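Local coordinates for protein mRNA interferase toxin YafQ (Escherichia coli, PDB 4ML2) that cleaves ribosome-bound mRNA at AAA lysine codons followed by G or A, inhibiting translation elongation as the toxin of the DinJ-YafQ toxin-antitoxin pair, at residues G57-Y62 with R83-G88; E68-L73 with G88-L93. All coordinates share one frame; numbering follows the deposited sequence.

Contact 1 of 2, residues G57-Y62 with R83-G88; sequences GSWKGY and RFERTG. With SO4 (sulfate ion), chain F.
Tyr62 and Arg83 supply the polar half of this contact: Arg83 NH2 donates to Tyr62 OH at 2.9 Å, nearly straight at 166° and within the guanidinium plane. Arg83 NE makes a salt bridge with Glu85 OE1 at 2.9 Å, while NH1 and NH2 reach two oxygens of a sulfate ion, also bound by Lys76, and NH1 forms a salt bridge with Glu10 of strand 8-11. Bonds at several points of its edge restrict the rotation of the guanidinium. A bend about the CG-CD bond (chi3 68°) lets the NH2 corner reach both Tyr62 OH and sulfate O2.

The apolar half rests on methylenes. Glu85 CG lies 3.5 Å from Tyr62 CE1 and 3.6 Å from Trp59 CZ3, filling the angle between the two rings, and Arg86 CG continues the row 3.9 Å from Trp59 CH2. Trp59 and Tyr62 close a type II beta turn, which brings Trp59 CE3 over one face of the tyrosine ring, offset toward its rim.

A classic beta bulge turns both Glu85 and Arg86 toward Ile74 of strand 71-77, on which both rings also rest; Arg86 NE forms a salt bridge with Asp18 of helix 13-24, and Phe84 packs against helix 29-40.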
ATOM      1  N   GLY A  57      10.695 -12.038  -3.855  1.00 11.12           N
ATOM      2  CA  GLY A  57      10.919 -11.753  -5.258  1.00 11.42           C
ATOM      3  C   GLY A  57      11.396 -10.329  -5.483  1.00 10.21           C
ATOM      4  O   GLY A  57      12.162  -9.771  -4.683  1.00 11.44           O
ATOM      5  N   SER A  58      10.946  -9.726  -6.580  1.00 10.50           N
ATOM      6  CA  SER A  58      11.390  -8.381  -6.912  1.00 10.39           C
ATOM      7  C   SER A  58      10.960  -7.340  -5.890  1.00 10.98           C
ATOM      8  O   SER A  58      11.539  -6.258  -5.831  1.00 14.71           O
ATOM      9  CB  SER A  58      10.909  -7.976  -8.299  1.00 11.83           C
ATOM     10  OG  SER A  58      11.411  -8.864  -9.276  1.00 16.09           O
ATOM     11  N   TRP A  59       9.954  -7.670  -5.086  1.00  9.52           N
ATOM     12  CA  TRP A  59       9.464  -6.749  -4.074  1.00  8.87           C
ATOM     13  C   TRP A  59      10.003  -7.055  -2.681  1.00 10.19           C
ATOM     14  O   TRP A  59       9.451  -6.591  -1.684  1.00 10.75           O
ATOM     15  CB  TRP A  59       7.931  -6.757  -4.053  1.00 10.24           C
ATOM     16  CG  TRP A  59       7.289  -6.077  -5.233  1.00  8.50           C
ATOM     17  CD1 TRP A  59       6.503  -6.662  -6.190  1.00 11.22           C
ATOM     18  CD2 TRP A  59       7.373  -4.690  -5.573  1.00  9.14           C
ATOM     19  NE1 TRP A  59       6.096  -5.717  -7.105  1.00 12.28           N
ATOM     20  CE2 TRP A  59       6.612  -4.500  -6.747  1.00 11.31           C
ATOM     21  CE3 TRP A  59       8.014  -3.588  -4.996  1.00 12.37           C
ATOM     22  CZ2 TRP A  59       6.475  -3.247  -7.352  1.00 11.49           C
ATOM     23  CZ3 TRP A  59       7.878  -2.345  -5.603  1.00 14.13           C
ATOM     24  CH2 TRP A  59       7.120  -2.189  -6.773  1.00 15.22           C
ATOM     25  N   LYS A  60      11.083  -7.830  -2.599  1.00  9.29           N
ATOM     26  CA  LYS A  60      11.701  -8.091  -1.303  1.00 11.35           C
ATOM     27  C   LYS A  60      11.986  -6.779  -0.560  1.00 10.48           C
ATOM     28  O   LYS A  60      12.435  -5.794  -1.159  1.00 13.26           O
ATOM     29  CB  LYS A  60      12.982  -8.919  -1.464  1.00 14.18           C
ATOM     30  CG  LYS A  60      13.541  -9.420  -0.140  1.00 22.96           C
ATOM     31  CD  LYS A  60      14.203 -10.778  -0.282  1.00 36.38           C
ATOM     32  CE  LYS A  60      14.401 -11.429   1.083  1.00 39.89           C
ATOM     33  NZ  LYS A  60      13.130 -11.980   1.645  1.00 43.62           N
ATOM     34  N   GLY A  61      11.673  -6.764   0.732  1.00  9.79           N
ATOM     35  CA  GLY A  61      11.835  -5.568   1.548  1.00 11.16           C
ATOM     36  C   GLY A  61      10.550  -4.769   1.693  1.00 10.98           C
ATOM     37  O   GLY A  61      10.459  -3.861   2.528  1.00 11.09           O
ATOM     38  N   TYR A  62       9.558  -5.093   0.865  1.00  9.75           N
ATOM     39  CA  TYR A  62       8.265  -4.428   0.930  1.00  9.46           C
ATOM     40  C   TYR A  62       7.195  -5.337   1.519  1.00  9.15           C
ATOM     41  O   TYR A  62       7.428  -6.530   1.752  1.00  9.70           O
ATOM     42  CB  TYR A  62       7.831  -3.969  -0.469  1.00  7.96           C
ATOM     43  CG  TYR A  62       8.683  -2.860  -1.049  1.00  8.81           C
ATOM     44  CD1 TYR A  62       8.283  -1.536  -0.955  1.00  9.40           C
ATOM     45  CD2 TYR A  62       9.875  -3.146  -1.704  1.00  9.90           C
ATOM     46  CE1 TYR A  62       9.053  -0.510  -1.479  1.00 11.31           C
ATOM     47  CE2 TYR A  62      10.650  -2.123  -2.241  1.00  9.91           C
ATOM     48  CZ  TYR A  62      10.233  -0.814  -2.113  1.00 10.20           C
ATOM     49  OH  TYR A  62      11.004   0.200  -2.647  1.00 14.03           O
ATOM     50  N   ARG A  83       6.995   4.072   3.382  1.00  9.43           N
ATOM     51  CA  ARG A  83       6.884   4.518   1.998  1.00 10.08           C
ATOM     52  C   ARG A  83       5.770   3.784   1.277  1.00  9.60           C
ATOM     53  O   ARG A  83       5.768   2.565   1.182  1.00 10.11           O
ATOM     54  CB  ARG A  83       8.201   4.376   1.223  1.00 12.67           C
ATOM     55  CG  ARG A  83       8.047   4.831  -0.231  1.00 12.42           C
ATOM     56  CD  ARG A  83       9.369   5.043  -0.943  1.00 15.92           C
ATOM     57  NE  ARG A  83      10.084   3.795  -1.158  1.00 17.63           N
ATOM     58  CZ  ARG A  83      11.269   3.519  -0.618  1.00 22.94           C
ATOM     59  NH1 ARG A  83      11.850   4.416   0.172  1.00 22.35           N
ATOM     60  NH2 ARG A  83      11.867   2.356  -0.861  1.00 18.69           N
ATOM     61  N   PHE A  84       4.828   4.558   0.762  1.00  8.69           N
ATOM     62  CA  PHE A  84       3.778   4.028  -0.094  1.00  7.12           C
ATOM     63  C   PHE A  84       4.359   3.898  -1.491  1.00  8.86           C
ATOM     64  O   PHE A  84       4.769   4.888  -2.106  1.00  9.60           O
ATOM     65  CB  PHE A  84       2.575   4.966  -0.048  1.00  9.19           C
ATOM     66  CG  PHE A  84       1.961   5.067   1.319  1.00  9.48           C
ATOM     67  CD1 PHE A  84       1.174   4.039   1.805  1.00  9.26           C
ATOM     68  CD2 PHE A  84       2.212   6.158   2.140  1.00 10.40           C
ATOM     69  CE1 PHE A  84       0.604   4.108   3.074  1.00 10.19           C
ATOM     70  CE2 PHE A  84       1.645   6.237   3.409  1.00 10.30           C
ATOM     71  CZ  PHE A  84       0.852   5.202   3.879  1.00 10.81           C
ATOM     72  N   GLU A  85       4.405   2.672  -1.996  1.00  8.02           N
ATOM     73  CA  GLU A  85       5.197   2.376  -3.187  1.00  8.44           C
ATOM     74  C   GLU A  85       4.362   2.206  -4.449  1.00  7.69           C
ATOM     75  O   GLU A  85       4.632   2.839  -5.462  1.00  9.42           O
ATOM     76  CB  GLU A  85       6.053   1.131  -2.941  1.00  9.78           C
ATOM     77  CG  GLU A  85       7.034   0.845  -4.054  1.00 10.48           C
ATOM     78  CD  GLU A  85       8.215   1.798  -4.068  1.00 14.99           C
ATOM     79  OE1 GLU A  85       8.369   2.610  -3.131  1.00 13.08           O
ATOM     80  OE2 GLU A  85       9.017   1.725  -5.024  1.00 19.78           O
ATOM     81  N   ARG A  86       3.355   1.334  -4.393  1.00  7.90           N
ATOM     82  CA  ARG A  86       2.452   1.108  -5.519  1.00  7.49           C
ATOM     83  C   ARG A  86       1.081   0.725  -5.005  1.00  8.72           C
ATOM     84  O   ARG A  86       0.929   0.208  -3.890  1.00  7.79           O
ATOM     85  CB  ARG A  86       2.944  -0.021  -6.436  1.00  8.84           C
ATOM     86  CG  ARG A  86       4.211   0.294  -7.224  1.00 11.95           C
ATOM     87  CD  ARG A  86       4.154  -0.277  -8.626  1.00 21.56           C
ATOM     88  NE  ARG A  86       3.061   0.305  -9.404  1.00 11.17           N
ATOM     89  CZ  ARG A  86       2.649  -0.165 -10.579  1.00 18.95           C
ATOM     90  NH1 ARG A  86       3.233  -1.219 -11.124  1.00 23.56           N
ATOM     91  NH2 ARG A  86       1.644   0.423 -11.211  1.00 18.00           N
ATOM     92  N   THR A  87       0.071   0.971  -5.825  1.00  7.30           N
ATOM     93  CA  THR A  87      -1.255   0.432  -5.550  1.00  7.66           C
ATOM     94  C   THR A  87      -1.989   0.126  -6.850  1.00 10.57           C
ATOM     95  O   THR A  87      -1.898   0.874  -7.819  1.00 11.96           O
ATOM     96  CB  THR A  87      -2.080   1.328  -4.589  1.00  9.37           C
ATOM     97  OG1 THR A  87      -3.257   0.623  -4.174  1.00  9.80           O
ATOM     98  CG2 THR A  87      -2.471   2.667  -5.236  1.00 11.19           C
ATOM     99  N   GLY A  88      -2.662  -1.015  -6.887  1.00  8.30           N
ATOM    100  CA  GLY A  88      -3.387  -1.430  -8.079  1.00  9.11           C
ATOM    101  C   GLY A  88      -3.703  -2.908  -8.049  1.00  7.74           C
ATOM    102  O   GLY A  88      -3.712  -3.542  -6.984  1.00  9.33           O
TER
HETATM  103  S   SO4 F 105      15.166   2.588   0.575  1.00 39.23           S
HETATM  104  O1  SO4 F 105      15.901   2.238   1.790  1.00 43.97           O
HETATM  105  O2  SO4 F 105      14.191   1.542   0.275  1.00 35.80           O
HETATM  106  O3  SO4 F 105      14.483   3.862   0.780  1.00 42.22           O
HETATM  107  O4  SO4 F 105      16.089   2.705  -0.554  1.00 41.76           O

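Contact 2 of 2, residues E68-L73 with G88-L93; sequences EPDWIL and GTHAAL. With SO4 (sulfate ion), chain D; SO4 (sulfate ion), chain B.
His90 and Asp70 meet almost in one plane, ring and carboxylate only 9° apart, and a single oxygen takes two bonds from the histidine residue. His90 ND1 donates to Asp70 OD1 at 2.7 Å on the anti side, and the backbone His90 N donates to the same Asp70 OD1 at 2.9 Å on the syn side. The aspartate thus fixes the rotation of the ring and directs NE2 outward. Asp70 CG stands anti to the backbone N (chi1 -169°), which carries the carboxylate across to the start of the helix.

The tightly packed part lies against one face of the imidazole. Ile72 CG1 makes a CH-pi contact with it, 3.9 Å from the ring centroid and nearly over its centre, and Leu93 CD2 lies 3.9 Å from Ile72 CB. Behind these side chains Ile72 and Gly88 form an antiparallel hydrogen-bonded pair, where two inner strands of the RelE-family sheet meet at their ends and the chain passes directly into helix 90-94. Thr89 is the N-cap of that helix, its OG1 accepting from Ala92 N.

The outer side is looser, and ions and water take over there. His90, inferred to be the proton donor in RNA cleavage, bonds through NE2 to O4 of one sulfate at 2.7 Å; His53 and His66 bind this sulfate as well, so it may mark where an RNA phosphate sits. Thr89 OG1 donates to O2 of a second sulfate at 2.6 Å. Arg25 also binds this second sulfate, and a water bridges Asp70 OD2 and Ala91 N.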
ATOM      1  N   GLU A  68      -8.702  -4.411  -1.335  1.00 10.07           N
ATOM      2  CA  GLU A  68      -9.811  -5.259  -1.797  1.00 10.58           C
ATOM      3  C   GLU A  68      -9.176  -6.521  -2.377  1.00 10.13           C
ATOM      4  O   GLU A  68      -7.953  -6.577  -2.505  1.00 10.72           O
ATOM      5  CB  GLU A  68     -10.630  -4.527  -2.871  1.00 10.54           C
ATOM      6  CG  GLU A  68     -11.339  -3.293  -2.356  1.00  9.82           C
ATOM      7  CD  GLU A  68     -12.046  -2.521  -3.443  1.00 11.88           C
ATOM      8  OE1 GLU A  68     -11.936  -2.905  -4.624  1.00 12.04           O
ATOM      9  OE2 GLU A  68     -12.708  -1.507  -3.113  1.00 13.38           O
ATOM     10  N   PRO A  69      -9.986  -7.543  -2.727  1.00 10.82           N
ATOM     11  CA  PRO A  69      -9.357  -8.784  -3.193  1.00 10.80           C
ATOM     12  C   PRO A  69      -8.392  -8.614  -4.366  1.00 10.95           C
ATOM     13  O   PRO A  69      -7.381  -9.324  -4.404  1.00 11.47           O
ATOM     14  CB  PRO A  69     -10.556  -9.656  -3.578  1.00 13.18           C
ATOM     15  CG  PRO A  69     -11.611  -9.226  -2.584  1.00 12.25           C
ATOM     16  CD  PRO A  69     -11.432  -7.725  -2.480  1.00 13.13           C
ATOM     17  N   ASP A  70      -8.677  -7.698  -5.288  1.00  9.61           N
ATOM     18  CA  ASP A  70      -7.731  -7.409  -6.356  1.00  9.23           C
ATOM     19  C   ASP A  70      -7.357  -5.931  -6.356  1.00  9.29           C
ATOM     20  O   ASP A  70      -7.192  -5.312  -7.412  1.00  9.86           O
ATOM     21  CB  ASP A  70      -8.271  -7.855  -7.717  1.00  9.06           C
ATOM     22  CG  ASP A  70      -7.219  -7.815  -8.805  1.00  9.23           C
ATOM     23  OD1 ASP A  70      -6.023  -8.037  -8.514  1.00 10.22           O
ATOM     24  OD2 ASP A  70      -7.584  -7.554  -9.976  1.00 12.02           O
ATOM     25  N   TRP A  71      -7.210  -5.368  -5.157  1.00  8.49           N
ATOM     26  CA  TRP A  71      -6.647  -4.024  -5.028  1.00  8.57           C
ATOM     27  C   TRP A  71      -5.631  -4.076  -3.908  1.00  9.16           C
ATOM     28  O   TRP A  71      -5.993  -4.162  -2.725  1.00  9.38           O
ATOM     29  CB  TRP A  71      -7.734  -2.993  -4.725  1.00  9.82           C
ATOM     30  CG  TRP A  71      -7.250  -1.558  -4.659  1.00  9.07           C
ATOM     31  CD1 TRP A  71      -5.999  -1.080  -4.956  1.00  9.87           C
ATOM     32  CD2 TRP A  71      -8.033  -0.419  -4.277  1.00  9.18           C
ATOM     33  NE1 TRP A  71      -5.962   0.292  -4.782  1.00  9.43           N
ATOM     34  CE2 TRP A  71      -7.195   0.718  -4.358  1.00  8.16           C
ATOM     35  CE3 TRP A  71      -9.359  -0.256  -3.859  1.00 10.04           C
ATOM     36  CZ2 TRP A  71      -7.649   2.005  -4.043  1.00  9.70           C
ATOM     37  CZ3 TRP A  71      -9.805   1.021  -3.546  1.00 10.00           C
ATOM     38  CH2 TRP A  71      -8.954   2.133  -3.642  1.00  8.74           C
ATOM     39  N   ILE A  72      -4.365  -4.041  -4.311  1.00  7.69           N
ATOM     40  CA  ILE A  72      -3.233  -4.259  -3.421  1.00  7.42           C
ATOM     41  C   ILE A  72      -2.522  -2.945  -3.135  1.00  7.33           C
ATOM     42  O   ILE A  72      -2.455  -2.064  -3.995  1.00  8.64           O
ATOM     43  CB  ILE A  72      -2.252  -5.272  -4.058  1.00  8.35           C
ATOM     44  CG1 ILE A  72      -2.972  -6.606  -4.342  1.00 11.29           C
ATOM     45  CG2 ILE A  72      -0.984  -5.469  -3.196  1.00  9.67           C
ATOM     46  CD1 ILE A  72      -3.537  -7.292  -3.112  1.00 10.17           C
ATOM     47  N   LEU A  73      -2.037  -2.795  -1.902  1.00  6.74           N
ATOM     48  CA  LEU A  73      -1.102  -1.732  -1.549  1.00  7.84           C
ATOM     49  C   LEU A  73       0.260  -2.360  -1.277  1.00  7.63           C
ATOM     50  O   LEU A  73       0.377  -3.274  -0.457  1.00  8.12           O
ATOM     51  CB  LEU A  73      -1.583  -0.991  -0.296  1.00  9.10           C
ATOM     52  CG  LEU A  73      -0.568   0.009   0.268  1.00  7.12           C
ATOM     53  CD1 LEU A  73      -0.361   1.158  -0.708  1.00  9.49           C
ATOM     54  CD2 LEU A  73      -1.001   0.531   1.647  1.00  9.09           C
ATOM     55  N   GLY A  88      -2.662  -1.015  -6.887  1.00  8.30           N
ATOM     56  CA  GLY A  88      -3.387  -1.430  -8.079  1.00  9.11           C
ATOM     57  C   GLY A  88      -3.703  -2.908  -8.049  1.00  7.74           C
ATOM     58  O   GLY A  88      -3.712  -3.542  -6.984  1.00  9.33           O
ATOM     59  N   THR A  89      -3.972  -3.469  -9.222  1.00  9.28           N
ATOM     60  CA  THR A  89      -4.279  -4.884  -9.317  1.00  8.66           C
ATOM     61  C   THR A  89      -3.051  -5.768  -9.134  1.00  9.34           C
ATOM     62  O   THR A  89      -1.900  -5.317  -9.221  1.00 10.12           O
ATOM     63  CB  THR A  89      -4.874  -5.221 -10.689  1.00  9.63           C
ATOM     64  OG1 THR A  89      -3.909  -4.898 -11.694  1.00 10.67           O
ATOM     65  CG2 THR A  89      -6.143  -4.406 -10.923  1.00 10.64           C
ATOM     66  N   HIS A  90      -3.302  -7.053  -8.923  1.00  9.29           N
ATOM     67  CA  HIS A  90      -2.228  -8.041  -8.958  1.00  8.65           C
ATOM     68  C   HIS A  90      -1.493  -7.993 -10.295  1.00 10.01           C
ATOM     69  O   HIS A  90      -0.262  -8.068 -10.334  1.00 10.17           O
ATOM     70  CB  HIS A  90      -2.778  -9.455  -8.744  1.00  8.91           C
ATOM     71  CG  HIS A  90      -3.209  -9.744  -7.338  1.00 11.05           C
ATOM     72  ND1 HIS A  90      -4.501  -9.553  -6.899  1.00 13.73           N
ATOM     73  CD2 HIS A  90      -2.524 -10.248  -6.283  1.00 11.25           C
ATOM     74  CE1 HIS A  90      -4.591  -9.920  -5.630  1.00 12.55           C
ATOM     75  NE2 HIS A  90      -3.406 -10.341  -5.233  1.00 10.52           N
ATOM     76  N   ALA A  91      -2.230  -7.889 -11.399  1.00  9.47           N
ATOM     77  CA  ALA A  91      -1.586  -7.916 -12.709  1.00 10.05           C
ATOM     78  C   ALA A  91      -0.652  -6.724 -12.881  1.00 10.38           C
ATOM     79  O   ALA A  91       0.480  -6.875 -13.358  1.00 10.75           O
ATOM     80  CB  ALA A  91      -2.630  -7.936 -13.811  1.00 10.65           C
ATOM     81  N   ALA A  92      -1.111  -5.545 -12.471  1.00  9.56           N
ATOM     82  CA  ALA A  92      -0.309  -4.338 -12.635  1.00  9.52           C
ATOM     83  C   ALA A  92       0.936  -4.371 -11.752  1.00 10.11           C
ATOM     84  O   ALA A  92       2.035  -4.019 -12.190  1.00 13.23           O
ATOM     85  CB  ALA A  92      -1.142  -3.106 -12.307  1.00 11.77           C
ATOM     86  N   LEU A  93       0.768  -4.796 -10.506  1.00  9.30           N
ATOM     87  CA  LEU A  93       1.853  -4.703  -9.536  1.00  9.39           C
ATOM     88  C   LEU A  93       2.850  -5.859  -9.600  1.00 10.11           C
ATOM     89  O   LEU A  93       4.033  -5.672  -9.292  1.00 11.15           O
ATOM     90  CB  LEU A  93       1.278  -4.568  -8.120  1.00  9.45           C
ATOM     91  CG  LEU A  93       0.956  -3.145  -7.622  1.00 10.62           C
ATOM     92  CD1 LEU A  93       0.194  -2.297  -8.643  1.00 13.50           C
ATOM     93  CD2 LEU A  93       0.200  -3.202  -6.307  1.00 11.16           C
TER
HETATM   94  S   SO4 D 103      -4.121  -3.402 -15.015  1.00 18.85           S
HETATM   95  O1  SO4 D 103      -3.901  -2.174 -14.244  1.00 21.51           O
HETATM   96  O2  SO4 D 103      -4.634  -4.459 -14.161  1.00 18.46           O
HETATM   97  O3  SO4 D 103      -2.855  -3.834 -15.613  1.00 28.64           O
HETATM   98  O4  SO4 D 103      -5.091  -3.101 -16.069  1.00 21.99           O
HETATM   99  S   SO4 B 101      -1.466 -11.486  -2.559  1.00 11.56           S
HETATM  100  O1  SO4 B 101      -0.702 -12.699  -2.858  1.00 16.35           O
HETATM  101  O2  SO4 B 101      -1.429 -11.274  -1.110  1.00 12.46           O
HETATM  102  O3  SO4 B 101      -0.967 -10.333  -3.282  1.00 12.04           O
HETATM  103  O4  SO4 B 101      -2.854 -11.717  -2.944  1.00 13.12           O
HETATM  104  O   HOH W   1      -5.467  -8.363 -11.792  1.00 18.82           O

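Overall arrangement
Contacts 1 and 2 have centres about 11 Å apart and share Gly88, where strand 81-88 gives way to helix 90-94. Their segments alternate along the chain, and two probable hydrogen bonds tie them directly: Trp59 NE1 to Leu93 O at 3.0 Å, from the turn of contact 1 to the helix of contact 2, and Thr87 OG1 to Ile72 O at 2.8 Å, between neighbouring strands. Only contact 2 includes the inferred proton donor; the side chain of Trp59 lies about 10 Å from that of His90, near but not touching it. The sulfate on His90 may mimic an RNA phosphate, whereas the one at Arg83 occupies a separate site.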